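Local coordinates for protein hemolysin (Streptococcus suis, PDB 3HVN) that probably lyses cholesterol-containing host cell membranes by binding cholesterol, changing shape drastically and assembling into an oligomeric transmembrane pore, at residues Ile91-Ala96 and Ile361-Asn366; Asn100-Ala105 and Pro149-Val154; Ser142-Asn147 and Val158-Ser163; Gln177-Tyr182 and Lys228-Thr233; Tyr322-Asp327 and Leu357-Ser362. The protein carries 1 engineered substitution. All blocks are in the same frame, centred on the assembly; numbering follows the deposited sequence.

Contact 1: residues Ile91-Ala96 and Ile361-Asn366; sequences IAVIDA and ISYSTN
Ile91 and Tyr363 form an antiparallel hydrogen-bonded pair, and Ala92 with Ser362 the non-hydrogen-bonded pair beside it, so the short strand 90-92 is laid along strand 359-367. This is antiparallel beta-ladder geometry, and it adds a strand from the N-terminal part of the chain to the large curled sheet of the cytolysin, 265 residues away in sequence. Ile91 uses both of its peptide groups: its N donates to Tyr363 O at 2.8 Å, and its O accepts from Tyr363 N at 2.8 Å. The ladder ends at Val93, whose N reaches Ile361 O at 2.8 Å from above the carbonyl plane, as the chain starts to leave the strand.

On the face carrying Ile91 and Tyr363, the ring of the tyrosine is folded back over the neighbouring strand, because CG stands between the backbone N and the carbonyl carbon (chi1 71°). The isoleucine lies across it in a CH-pi contact, with CB 3.9 Å from the ring centroid and over the face, while CG2 comes to 3.5 Å from Tyr363 CE2. A branched isoleucine suits this place, since its two arms spread over the far half of the ring. On the other face the small Ala92 and Ser362 pair, with CB of Ser362 against Ala92 CA. Tyr363 OH is hydrogen-bonded to Asn116 OD1, which satisfies the polar end of a buried ring. Val93 comes to the rim instead, its CG1 near the ring plane and 3.7 Å from Tyr363 CD2.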
# COMPACT_ATOMS: atom_id res chain seq x y z
N ILE A 91 11.72 10.45 9.91
CA ILE A 91 12.37 9.17 9.62
C ILE A 91 11.90 8.06 10.55
O ILE A 91 12.14 8.10 11.76
CB ILE A 91 13.90 9.29 9.72
CG1 ILE A 91 14.41 10.47 8.89
CG2 ILE A 91 14.56 7.99 9.27
CD1 ILE A 91 15.91 10.66 8.96
N ALA A 92 11.21 7.07 9.99
CA ALA A 92 10.77 5.92 10.76
C ALA A 92 11.90 4.91 10.90
O ALA A 92 12.50 4.49 9.91
CB ALA A 92 9.57 5.27 10.09
N VAL A 93 12.20 4.53 12.14
CA VAL A 93 13.29 3.60 12.40
C VAL A 93 12.87 2.17 12.09
O VAL A 93 11.70 1.90 11.81
CB VAL A 93 13.76 3.67 13.87
CG1 VAL A 93 13.63 5.08 14.40
CG2 VAL A 93 12.95 2.70 14.72
N ILE A 94 13.83 1.25 12.14
CA ILE A 94 13.57 -0.15 11.83
C ILE A 94 14.29 -1.07 12.81
O ILE A 94 13.66 -1.74 13.63
CB ILE A 94 13.99 -0.49 10.40
CG1 ILE A 94 13.05 0.19 9.40
CG2 ILE A 94 13.99 -1.99 10.18
CD1 ILE A 94 11.70 -0.46 9.29
N ASP A 95 15.62 -1.11 12.72
CA ASP A 95 16.43 -1.91 13.63
C ASP A 95 16.65 -1.16 14.94
O ASP A 95 17.29 -0.11 14.97
CB ASP A 95 17.77 -2.27 13.00
CG ASP A 95 17.67 -3.44 12.04
OD1 ASP A 95 16.66 -4.17 12.10
OD2 ASP A 95 18.60 -3.63 11.23
N ALA A 96 16.11 -1.71 16.02
CA ALA A 96 16.28 -1.11 17.34
C ALA A 96 17.75 -1.13 17.75
O ALA A 96 18.17 -0.39 18.64
CB ALA A 96 15.44 -1.85 18.37
N ILE A 361 10.62 4.51 17.36
CA ILE A 361 10.12 3.94 16.11
C ILE A 361 10.12 4.98 14.98
O ILE A 361 9.96 4.63 13.81
CB ILE A 361 8.70 3.35 16.27
CG1 ILE A 361 7.65 4.45 16.39
CG2 ILE A 361 8.65 2.42 17.47
CD1 ILE A 361 6.24 3.93 16.46
N SER A 362 10.32 6.24 15.35
CA SER A 362 10.43 7.32 14.37
C SER A 362 11.04 8.55 15.02
O SER A 362 10.90 8.76 16.22
CB SER A 362 9.06 7.65 13.77
OG SER A 362 8.18 8.14 14.76
N TYR A 363 11.72 9.37 14.22
CA TYR A 363 12.40 10.55 14.73
C TYR A 363 12.55 11.63 13.67
O TYR A 363 12.36 11.37 12.48
CB TYR A 363 13.78 10.18 15.28
CG TYR A 363 14.78 9.80 14.21
CD1 TYR A 363 15.75 10.70 13.80
CD2 TYR A 363 14.75 8.55 13.61
CE1 TYR A 363 16.66 10.37 12.82
CE2 TYR A 363 15.66 8.20 12.63
CZ TYR A 363 16.62 9.12 12.24
OH TYR A 363 17.53 8.78 11.26
N SER A 364 12.88 12.84 14.10
CA SER A 364 13.10 13.95 13.18
C SER A 364 14.28 14.80 13.63
O SER A 364 14.56 14.92 14.82
CB SER A 364 11.84 14.81 13.06
OG SER A 364 11.47 15.35 14.32
N THR A 365 14.98 15.39 12.66
CA THR A 365 16.16 16.21 12.95
C THR A 365 16.10 17.55 12.24
O THR A 365 15.41 17.70 11.23
CB THR A 365 17.46 15.49 12.55
OG1 THR A 365 17.48 15.29 11.13
CG2 THR A 365 17.56 14.14 13.25
N ASN A 366 16.82 18.53 12.77
CA ASN A 366 16.91 19.85 12.17
C ASN A 366 18.36 20.30 11.99
O ASN A 366 19.22 19.97 12.81
CB ASN A 366 16.15 20.88 13.01
CG ASN A 366 14.66 20.62 13.05
OD1 ASN A 366 14.12 19.88 12.22
ND2 ASN A 366 13.97 21.23 14.02

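Contact 2: residues Asn100-Ala105 and Pro149-Val154; sequences NIYPGA and PTRSTV
Tyr102, Val154 and Arg151 bury most of the surface where the loop 100-105 meets the first turn of helix 151-166. The phenol ring of Tyr102 lies under the aliphatic part of Arg151: CG of the arginine sits over one face, 3.7 Å from the ring centroid, in a CH-pi contact. The guanidinium takes no part in this. Arg151 bends at chi3 (-63°), and its flat end stands nearly perpendicular to the ring, with 89° between the planes. A long side chain suits the place, since its methylenes cover an aromatic while its charge reaches an exposed position.

Val154, one helical turn on, points toward the loop and divides its two methyls. CG2 is 4.1 Å from Tyr102 CD1, whereas CG1 is 4.0 Å from Pro103 CD. Pro103 and Gly104 occupy the central positions of a type II beta turn from Tyr102 to Ala105. Proline favours the first of these, and glycine readily accepts the positive phi (82°) of the second. Away from the helix, Pro103 rests on Val272 and Val234 of the sheet.

Carbon meets mostly carbon, apart from Val154 CG2 at 3.5 Å from the carbonyl O of Pro103, so the helix start is probably held to the loop by shape and apolar burial rather than by directional bonds.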
# COMPACT_ATOMS: atom_id res chain seq x y z
N ASN A 100 21.02 4.93 16.45
CA ASN A 100 21.89 5.94 17.05
C ASN A 100 21.07 7.20 17.29
O ASN A 100 21.59 8.31 17.23
CB ASN A 100 23.08 6.23 16.14
CG ASN A 100 24.15 7.06 16.83
OD1 ASN A 100 24.08 7.31 18.04
ND2 ASN A 100 25.16 7.48 16.07
N ILE A 101 19.79 7.01 17.56
CA ILE A 101 18.84 8.11 17.66
C ILE A 101 18.32 8.33 19.08
O ILE A 101 17.84 7.40 19.73
CB ILE A 101 17.63 7.90 16.72
CG1 ILE A 101 18.02 8.19 15.27
CG2 ILE A 101 16.47 8.77 17.15
CD1 ILE A 101 18.93 7.16 14.65
N TYR A 102 18.44 9.57 19.55
CA TYR A 102 17.87 9.96 20.84
C TYR A 102 17.65 11.47 20.85
O TYR A 102 18.38 12.21 20.20
CB TYR A 102 18.77 9.53 22.00
CG TYR A 102 20.10 10.23 22.05
CD1 TYR A 102 20.26 11.41 22.78
CD2 TYR A 102 21.21 9.72 21.39
CE1 TYR A 102 21.48 12.06 22.84
CE2 TYR A 102 22.43 10.37 21.44
CZ TYR A 102 22.56 11.53 22.16
OH TYR A 102 23.78 12.17 22.22
N PRO A 103 16.62 11.93 21.59
CA PRO A 103 16.25 13.34 21.64
C PRO A 103 17.44 14.25 21.95
O PRO A 103 18.15 14.03 22.93
CB PRO A 103 15.24 13.40 22.79
CG PRO A 103 14.65 12.03 22.82
CD PRO A 103 15.76 11.10 22.45
N GLY A 104 17.64 15.27 21.11
CA GLY A 104 18.73 16.21 21.31
C GLY A 104 20.05 15.69 20.77
O GLY A 104 21.07 16.37 20.86
N ALA A 105 20.02 14.48 20.22
CA ALA A 105 21.22 13.86 19.68
C ALA A 105 21.84 14.71 18.57
O ALA A 105 21.16 15.09 17.62
CB ALA A 105 20.91 12.46 19.17
N PRO A 149 24.03 17.13 27.84
CA PRO A 149 23.17 16.22 27.08
C PRO A 149 23.90 14.98 26.56
O PRO A 149 24.98 15.08 25.99
CB PRO A 149 22.71 17.09 25.90
CG PRO A 149 22.72 18.47 26.45
CD PRO A 149 23.87 18.53 27.41
N THR A 150 23.28 13.82 26.77
CA THR A 150 23.82 12.55 26.31
C THR A 150 22.77 11.46 26.52
O THR A 150 21.79 11.67 27.23
CB THR A 150 25.11 12.17 27.05
OG1 THR A 150 25.58 10.90 26.58
CG2 THR A 150 24.87 12.09 28.54
N ARG A 151 22.98 10.30 25.91
CA ARG A 151 22.04 9.19 26.02
C ARG A 151 21.62 8.94 27.47
O ARG A 151 20.44 8.78 27.76
CB ARG A 151 22.63 7.92 25.42
CG ARG A 151 22.84 7.98 23.91
CD ARG A 151 23.39 6.67 23.37
NE ARG A 151 24.70 6.36 23.93
CZ ARG A 151 25.85 6.79 23.41
NH1 ARG A 151 25.85 7.55 22.32
NH2 ARG A 151 27.00 6.45 23.98
N SER A 152 22.60 8.92 28.36
CA SER A 152 22.35 8.67 29.78
C SER A 152 21.48 9.76 30.40
O SER A 152 20.43 9.48 30.97
CB SER A 152 23.66 8.55 30.55
OG SER A 152 23.43 8.28 31.92
N THR A 153 21.92 11.01 30.28
CA THR A 153 21.19 12.14 30.85
C THR A 153 19.77 12.22 30.29
O THR A 153 18.80 12.30 31.05
CB THR A 153 21.92 13.47 30.58
OG1 THR A 153 23.28 13.37 30.99
CG2 THR A 153 21.25 14.61 31.34
N VAL A 154 19.66 12.21 28.97
CA VAL A 154 18.36 12.21 28.31
C VAL A 154 17.51 11.06 28.83
O VAL A 154 16.35 11.25 29.20
CB VAL A 154 18.50 12.09 26.78
CG1 VAL A 154 17.13 11.93 26.13
CG2 VAL A 154 19.22 13.30 26.22

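Contact 3: residues Ser142-Asn147 and Val158-Ser163; sequences SHTVVN and VNNLLS
Leu161 bridges helix 158-163 and strand 142-146, and its CD2 methyl touches both of the strand residues that point at the helix. CD2 lies 3.2 Å from Ser142 OG and 3.4 Å from Thr144 OG1, while CD1 is equally near the threonine oxygen, at 3.4 Å. The leucine and threonine side chains pass alongside with opposed directions, so the forked end of Leu161 flanks the hydroxyl rather than meeting it head on. That hydroxyl is not left to the leucine alone: it makes a weak hydrogen bond with Leu130 O on the adjoining strand. A small beta-branched residue serves well here, offering a methyl to the helix and a polar arm to the sheet. Leu161 also packs against Leu132 of strand 128-133.

Toward solvent the contact thins out. Asn160, turned to the strand by a first torsion of 66°, reaches it chiefly with OD1, 3.3 Å from Thr144 CG2, an approach of an amide oxygen to a methyl with little surface covered. His143 and Val145 point from the strand's other face and are exposed within the molecule.

Helix and strand run nearly antiparallel, with an angle of 157° and axes 9.1 Å apart, and a short loop joins them in sequence. This is typical of a helix packed on an antiparallel sheet, with one leucine-bearing side turned inward, here at the end of the rod-shaped toxin.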
# COMPACT_ATOMS: atom_id res chain seq x y z
N SER A 142 4.94 17.75 29.81
CA SER A 142 5.87 17.90 30.92
C SER A 142 7.24 18.34 30.43
O SER A 142 7.77 17.80 29.46
CB SER A 142 5.99 16.58 31.70
OG SER A 142 6.84 16.73 32.82
N HIS A 143 7.83 19.33 31.11
CA HIS A 143 9.12 19.87 30.71
C HIS A 143 10.21 19.52 31.71
O HIS A 143 9.96 19.40 32.91
CB HIS A 143 9.03 21.39 30.56
CG HIS A 143 7.86 21.86 29.75
ND1 HIS A 143 7.87 21.89 28.37
CD2 HIS A 143 6.64 22.31 30.13
CE1 HIS A 143 6.71 22.34 27.93
NE2 HIS A 143 5.95 22.60 28.98
N THR A 144 11.43 19.35 31.21
CA THR A 144 12.58 19.07 32.06
C THR A 144 13.88 19.61 31.47
O THR A 144 14.06 19.62 30.25
CB THR A 144 12.74 17.56 32.33
OG1 THR A 144 12.32 16.82 31.18
CG2 THR A 144 11.90 17.14 33.53
N VAL A 145 14.78 20.05 32.34
CA VAL A 145 16.07 20.58 31.91
C VAL A 145 17.09 19.45 31.81
O VAL A 145 17.06 18.49 32.58
CB VAL A 145 16.59 21.65 32.89
CG1 VAL A 145 17.85 22.30 32.34
CG2 VAL A 145 15.52 22.69 33.16
N VAL A 146 18.00 19.57 30.84
CA VAL A 146 19.01 18.54 30.62
C VAL A 146 20.42 19.13 30.55
O VAL A 146 20.73 19.93 29.66
CB VAL A 146 18.73 17.75 29.33
CG1 VAL A 146 19.92 16.86 28.98
CG2 VAL A 146 17.46 16.92 29.48
N ASN A 147 21.26 18.74 31.50
CA ASN A 147 22.65 19.18 31.55
C ASN A 147 23.57 18.18 30.85
O ASN A 147 23.29 16.98 30.82
CB ASN A 147 23.10 19.37 33.00
CG ASN A 147 23.01 18.10 33.81
OD1 ASN A 147 22.40 17.11 33.39
ND2 ASN A 147 23.62 18.11 34.99
N VAL A 158 13.90 11.61 30.53
CA VAL A 158 12.75 10.84 30.07
C VAL A 158 12.28 9.92 31.19
O VAL A 158 11.08 9.67 31.34
CB VAL A 158 13.09 10.01 28.82
CG1 VAL A 158 11.88 9.19 28.39
CG2 VAL A 158 13.56 10.92 27.70
N ASN A 159 13.22 9.41 31.97
CA ASN A 159 12.91 8.54 33.09
C ASN A 159 12.10 9.25 34.18
O ASN A 159 11.07 8.75 34.62
CB ASN A 159 14.18 7.93 33.69
CG ASN A 159 14.69 6.74 32.90
OD1 ASN A 159 14.14 6.40 31.85
ND2 ASN A 159 15.73 6.10 33.40
N ASN A 160 12.58 10.42 34.60
CA ASN A 160 11.85 11.19 35.60
C ASN A 160 10.51 11.68 35.05
O ASN A 160 9.53 11.79 35.79
CB ASN A 160 12.69 12.36 36.13
CG ASN A 160 12.99 13.41 35.08
OD1 ASN A 160 12.08 13.92 34.43
ND2 ASN A 160 14.26 13.76 34.94
N LEU A 161 10.47 11.94 33.75
CA LEU A 161 9.22 12.31 33.10
C LEU A 161 8.23 11.15 33.16
O LEU A 161 7.22 11.22 33.87
CB LEU A 161 9.47 12.70 31.64
CG LEU A 161 10.25 14.00 31.41
CD1 LEU A 161 10.53 14.21 29.93
CD2 LEU A 161 9.48 15.18 31.99
N LEU A 162 8.53 10.08 32.43
CA LEU A 162 7.68 8.90 32.39
C LEU A 162 7.34 8.41 33.80
O LEU A 162 6.24 7.91 34.04
CB LEU A 162 8.35 7.78 31.60
CG LEU A 162 8.52 8.01 30.09
CD1 LEU A 162 9.33 6.89 29.47
CD2 LEU A 162 7.16 8.15 29.42
N SER A 163 8.28 8.54 34.72
CA SER A 163 8.07 8.13 36.10
C SER A 163 7.08 9.07 36.78
O SER A 163 6.18 8.62 37.50
CB SER A 163 9.39 8.10 36.87
OG SER A 163 9.87 9.41 37.10

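Contact 4: residues Gln177-Tyr182 and Lys228-Thr233; sequences QAELQY and KQIYYT
Gln181 O is approached by two nitrogens of one residue, Lys228: the backbone N donates to it at 2.8 Å in a fairly straight bond (164° at the hydrogen), and NZ adds a weak bond at 3.3 Å. The lysine can do this because its chain bends at chi3 and chi4 (-92° and 51°), curling the ammonium group back to the neighbouring strand and alongside the Gln181 side chain. Its main partner is Asp183, with which NZ forms a salt bridge, while the Gln181 amide NE2 is taken by Asp90. Long polar side chains suit this face because they reach Asp183 and Asp90, which lie outside the pair.

The ladder is antiparallel. Glu179 and Ile230 bond in both directions, Ile230 N to Glu179 O at 2.8 Å and Glu179 N to Ile230 O at 2.8 Å. Leu180 and Gln229 make the non-hydrogen-bonded pair on the other face. There Gln229 CG passes 3.9 Å from Ala178 CB, which also meets Tyr231 CD2 at 3.9 Å; alanine is small enough to fit against Gln229 and Tyr231, two side chains of the opposite strand. The ends of Gln229 and Tyr231 both bond to Ala350 O. Tyr231 and Tyr232 together face Tyr274, a classic beta bulge at which strand 221-236 turns a corner.

In sequence, strands 179-186 and 221-236 stand before and after the helices 190-196, 201-208 and 212-217, a pattern characteristic of the cytolysin core sheet, where such helices probably refold into a transmembrane beta-hairpin.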
# COMPACT_ATOMS: atom_id res chain seq x y z
N GLN A 177 -6.04 6.06 23.29
CA GLN A 177 -5.76 5.77 21.88
C GLN A 177 -4.45 6.41 21.44
O GLN A 177 -4.42 7.56 21.03
CB GLN A 177 -6.91 6.25 20.99
CG GLN A 177 -6.75 5.90 19.52
CD GLN A 177 -7.93 6.35 18.68
OE1 GLN A 177 -8.83 7.03 19.17
NE2 GLN A 177 -7.92 5.97 17.41
N ALA A 178 -3.37 5.64 21.54
CA ALA A 178 -2.06 6.10 21.10
C ALA A 178 -2.13 6.57 19.65
O ALA A 178 -3.02 6.16 18.90
CB ALA A 178 -1.04 4.98 21.24
N GLU A 179 -1.21 7.44 19.25
CA GLU A 179 -1.26 8.00 17.90
C GLU A 179 -0.99 6.95 16.84
O GLU A 179 0.11 6.40 16.75
CB GLU A 179 -0.29 9.18 17.76
CG GLU A 179 -0.84 10.51 18.23
CD GLU A 179 -1.80 11.14 17.24
OE1 GLU A 179 -1.82 10.69 16.07
OE2 GLU A 179 -2.51 12.09 17.61
N LEU A 180 -2.01 6.67 16.03
CA LEU A 180 -1.90 5.68 14.96
C LEU A 180 -1.34 6.30 13.69
O LEU A 180 -2.02 7.09 13.02
CB LEU A 180 -3.27 5.06 14.68
CG LEU A 180 -4.01 4.43 15.86
CD1 LEU A 180 -5.37 3.92 15.42
CD2 LEU A 180 -3.19 3.32 16.48
N GLN A 181 -0.11 5.94 13.35
CA GLN A 181 0.50 6.39 12.11
C GLN A 181 0.46 5.27 11.08
O GLN A 181 1.32 4.39 11.06
CB GLN A 181 1.94 6.86 12.36
CG GLN A 181 2.51 7.73 11.25
CD GLN A 181 3.83 8.37 11.63
OE1 GLN A 181 4.17 8.47 12.81
NE2 GLN A 181 4.59 8.80 10.63
N TYR A 182 -0.55 5.32 10.22
CA TYR A 182 -0.82 4.26 9.25
C TYR A 182 -0.26 4.62 7.88
O TYR A 182 -0.68 5.61 7.27
CB TYR A 182 -2.33 4.02 9.17
CG TYR A 182 -2.75 2.95 8.19
CD1 TYR A 182 -2.82 1.62 8.57
CD2 TYR A 182 -3.09 3.28 6.89
CE1 TYR A 182 -3.21 0.64 7.68
CE2 TYR A 182 -3.48 2.31 5.98
CZ TYR A 182 -3.54 0.99 6.38
OH TYR A 182 -3.93 0.02 5.49
N LYS A 228 2.29 2.30 12.66
CA LYS A 228 2.95 2.87 13.83
C LYS A 228 1.92 3.19 14.91
O LYS A 228 0.80 3.61 14.61
CB LYS A 228 3.75 4.12 13.45
CG LYS A 228 5.18 3.83 13.03
CD LYS A 228 5.93 5.10 12.66
CE LYS A 228 5.83 5.39 11.17
NZ LYS A 228 4.42 5.36 10.68
N GLN A 229 2.31 2.97 16.15
CA GLN A 229 1.43 3.20 17.29
C GLN A 229 2.19 3.97 18.35
O GLN A 229 2.74 3.39 19.29
CB GLN A 229 0.95 1.86 17.85
CG GLN A 229 0.01 1.97 19.03
CD GLN A 229 -0.40 0.62 19.57
OE1 GLN A 229 -0.09 -0.42 18.98
NE2 GLN A 229 -1.11 0.61 20.70
N ILE A 230 2.24 5.29 18.20
CA ILE A 230 3.03 6.12 19.10
C ILE A 230 2.35 6.30 20.45
O ILE A 230 1.19 6.71 20.53
CB ILE A 230 3.39 7.49 18.48
CG1 ILE A 230 4.87 7.80 18.72
CG2 ILE A 230 2.53 8.60 19.04
CD1 ILE A 230 5.79 6.71 18.24
N TYR A 231 3.09 5.96 21.50
CA TYR A 231 2.62 6.13 22.87
C TYR A 231 2.97 7.53 23.36
O TYR A 231 2.15 8.20 23.99
CB TYR A 231 3.24 5.08 23.80
CG TYR A 231 2.74 3.67 23.56
CD1 TYR A 231 3.59 2.69 23.07
CD2 TYR A 231 1.42 3.33 23.82
CE1 TYR A 231 3.14 1.40 22.86
CE2 TYR A 231 0.96 2.05 23.61
CZ TYR A 231 1.83 1.08 23.12
OH TYR A 231 1.37 -0.20 22.91
N TYR A 232 4.20 7.96 23.09
CA TYR A 232 4.60 9.32 23.44
C TYR A 232 5.61 9.90 22.45
O TYR A 232 5.99 9.25 21.48
CB TYR A 232 5.12 9.40 24.87
CG TYR A 232 6.38 8.61 25.14
CD1 TYR A 232 7.64 9.19 25.00
CD2 TYR A 232 6.32 7.28 25.55
CE1 TYR A 232 8.79 8.47 25.25
CE2 TYR A 232 7.47 6.55 25.80
CZ TYR A 232 8.70 7.15 25.65
OH TYR A 232 9.85 6.43 25.90
N THR A 233 6.03 11.14 22.70
CA THR A 233 6.93 11.84 21.79
C THR A 233 7.77 12.86 22.54
O THR A 233 7.26 13.85 23.07
CB THR A 233 6.15 12.57 20.68
OG1 THR A 233 5.21 11.67 20.08
CG2 THR A 233 7.10 13.09 19.61

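Contact 5: residues Tyr322-Asp327 and Leu357-Ser362; sequences YIFGGD and LGVPIS. Engineered in segment 357-362: Leu357 (natural residue Pro). With CFH (1,1,1,3,3,3-hexafluoropropan-2-ol), chain B.
The end of strand 318-324 and the two glycines that follow it pack on the start of strand 359-367, inside the curved antiparallel sheet of the cytolysin, and Phe324 with Val359 forms the heart of the contact. The methyl CG1 of Val359 comes to the edge of the phenyl ring, in its plane, 3.7 Å from Phe324 CD2. The carbonyl O of Pro360 lies at the same edge, 3.8 Å from Phe324 CE2, where the slightly positive ring hydrogens would favour an oxygen. Ile361 adds its CG2 methyl obliquely, 3.8 Å from Phe324 CE2. A phenylalanine suits the place because its rim can take a methyl and a carbonyl oxygen at once. A first torsion of 64° swings the ring out to the second strand.

In the fold, the two strands belong to one sheet but are not paired: the axes of their short segments come no closer than 9.7 Å, at an angle of 127°. Strand 318-324 is bonded to strand 276-284, and strand 359-367 to strand 266-274, where Ile361 and Ser362 both face Ser273 in a classic beta bulge. Side chains, not backbone bonds, join the two strands, with Val359 CG1 against the ring.

Gly325, with a positive phi of 108° that glycine takes readily, has no side chain, and Val359 CG1 settles 3.5 Å from its CA. The next residues turn tightly, Asp327 N bonding to Gly325 O. Asp327 then lines the pocket of a bound hexafluoropropanol together with Thr333 and Ile345, its carboxylate beside one trifluoromethyl group.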
# COMPACT_ATOMS: atom_id res chain seq x y z
N TYR A 322 6.62 -7.62 10.71
CA TYR A 322 7.82 -7.33 11.47
C TYR A 322 7.49 -6.24 12.49
O TYR A 322 7.23 -5.10 12.12
CB TYR A 322 8.94 -6.86 10.55
CG TYR A 322 10.21 -6.45 11.26
CD1 TYR A 322 10.36 -5.17 11.78
CD2 TYR A 322 11.27 -7.34 11.40
CE1 TYR A 322 11.52 -4.79 12.43
CE2 TYR A 322 12.43 -6.97 12.05
CZ TYR A 322 12.56 -5.70 12.56
OH TYR A 322 13.71 -5.33 13.20
N ILE A 323 7.48 -6.61 13.77
CA ILE A 323 7.06 -5.69 14.82
C ILE A 323 8.18 -5.40 15.81
O ILE A 323 9.03 -6.25 16.06
CB ILE A 323 5.82 -6.23 15.58
CG1 ILE A 323 6.23 -7.15 16.73
CG2 ILE A 323 4.88 -6.95 14.62
CD1 ILE A 323 6.38 -6.44 18.07
N PHE A 324 8.17 -4.19 16.37
CA PHE A 324 9.08 -3.85 17.45
C PHE A 324 8.56 -2.69 18.30
O PHE A 324 8.00 -1.72 17.78
CB PHE A 324 10.49 -3.55 16.92
CG PHE A 324 10.57 -2.36 16.01
CD1 PHE A 324 10.39 -2.50 14.65
CD2 PHE A 324 10.84 -1.10 16.53
CE1 PHE A 324 10.47 -1.40 13.81
CE2 PHE A 324 10.92 -0.00 15.70
CZ PHE A 324 10.74 -0.15 14.34
N GLY A 325 8.74 -2.81 19.61
CA GLY A 325 8.24 -1.83 20.55
C GLY A 325 7.05 -2.35 21.34
O GLY A 325 6.33 -3.22 20.87
N GLY A 326 6.86 -1.81 22.54
CA GLY A 326 5.74 -2.19 23.38
C GLY A 326 5.97 -3.49 24.12
O GLY A 326 6.23 -3.48 25.33
N ASP A 327 5.86 -4.61 23.41
CA ASP A 327 6.05 -5.92 24.02
C ASP A 327 7.44 -6.07 24.62
O ASP A 327 7.61 -6.73 25.65
CB ASP A 327 5.80 -7.03 22.99
CG ASP A 327 6.78 -7.00 21.84
OD1 ASP A 327 7.30 -5.91 21.52
OD2 ASP A 327 7.04 -8.07 21.25
N LEU A 357 8.27 1.99 29.43
CA LEU A 357 9.42 2.27 28.58
C LEU A 357 9.22 1.69 27.18
O LEU A 357 9.13 0.48 27.00
CB LEU A 357 10.70 1.70 29.20
CG LEU A 357 11.20 2.36 30.49
CD1 LEU A 357 12.35 1.56 31.09
CD2 LEU A 357 11.62 3.79 30.23
N GLY A 358 9.16 2.57 26.18
CA GLY A 358 8.99 2.15 24.80
C GLY A 358 10.27 2.23 24.01
O GLY A 358 11.33 2.58 24.55
N VAL A 359 10.19 1.92 22.72
CA VAL A 359 11.36 1.95 21.85
C VAL A 359 11.15 2.98 20.74
O VAL A 359 10.03 3.16 20.25
CB VAL A 359 11.64 0.56 21.23
CG1 VAL A 359 10.86 0.37 19.94
CG2 VAL A 359 13.13 0.38 20.98
N PRO A 360 12.23 3.68 20.35
CA PRO A 360 12.15 4.66 19.25
C PRO A 360 11.68 3.99 17.96
O PRO A 360 12.30 3.02 17.53
CB PRO A 360 13.60 5.13 19.10
CG PRO A 360 14.23 4.86 20.41
CD PRO A 360 13.57 3.63 20.95
N ILE A 361 10.62 4.51 17.36
CA ILE A 361 10.12 3.94 16.11
C ILE A 361 10.12 4.98 14.98
O ILE A 361 9.96 4.63 13.81
CB ILE A 361 8.70 3.35 16.27
CG1 ILE A 361 7.65 4.45 16.39
CG2 ILE A 361 8.65 2.42 17.47
CD1 ILE A 361 6.24 3.93 16.46
N SER A 362 10.32 6.24 15.35
CA SER A 362 10.43 7.32 14.37
C SER A 362 11.04 8.55 15.02
O SER A 362 10.90 8.76 16.22
CB SER A 362 9.06 7.65 13.77
OG SER A 362 8.18 8.14 14.76
F7 CFH B . 3.02 -12.87 19.23
C1 CFH B . 2.62 -11.79 19.88
F5 CFH B . 1.67 -11.19 19.20
F6 CFH B . 2.15 -12.14 21.06
C2 CFH B . 3.81 -10.85 20.06
O4 CFH B . 4.53 -10.76 18.83
C3 CFH B . 3.32 -9.46 20.46
F10 CFH B . 2.44 -9.56 21.44
F8 CFH B . 2.75 -8.87 19.42
F9 CFH B . 4.34 -8.73 20.85

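How the contacts relate
Contacts 1, 4 and 5 lie in the buried body of the large antiparallel sheet, whereas contact 3 is a surface contact and contact 2, though buried, lies farther from the chain's centre and joins a loop to a helix. Contacts 1 and 4 are ladders ruled by backbone bonds; contacts 2, 3 and 5 have none across them and rely on side-chain fit. Contacts 1 and 5 share strand 359-367 and Ile361, whose CD1 packs on Ile230 of contact 4, tying the three together. Contacts 2 and 3 share helix 151-166, and Thr153 of one touches Val146 of the other. Tyr363 meets Ile101, linking contact 1 to contact 2, and Leu162 of contact 3 reaches the engineered Leu357 of contact 5.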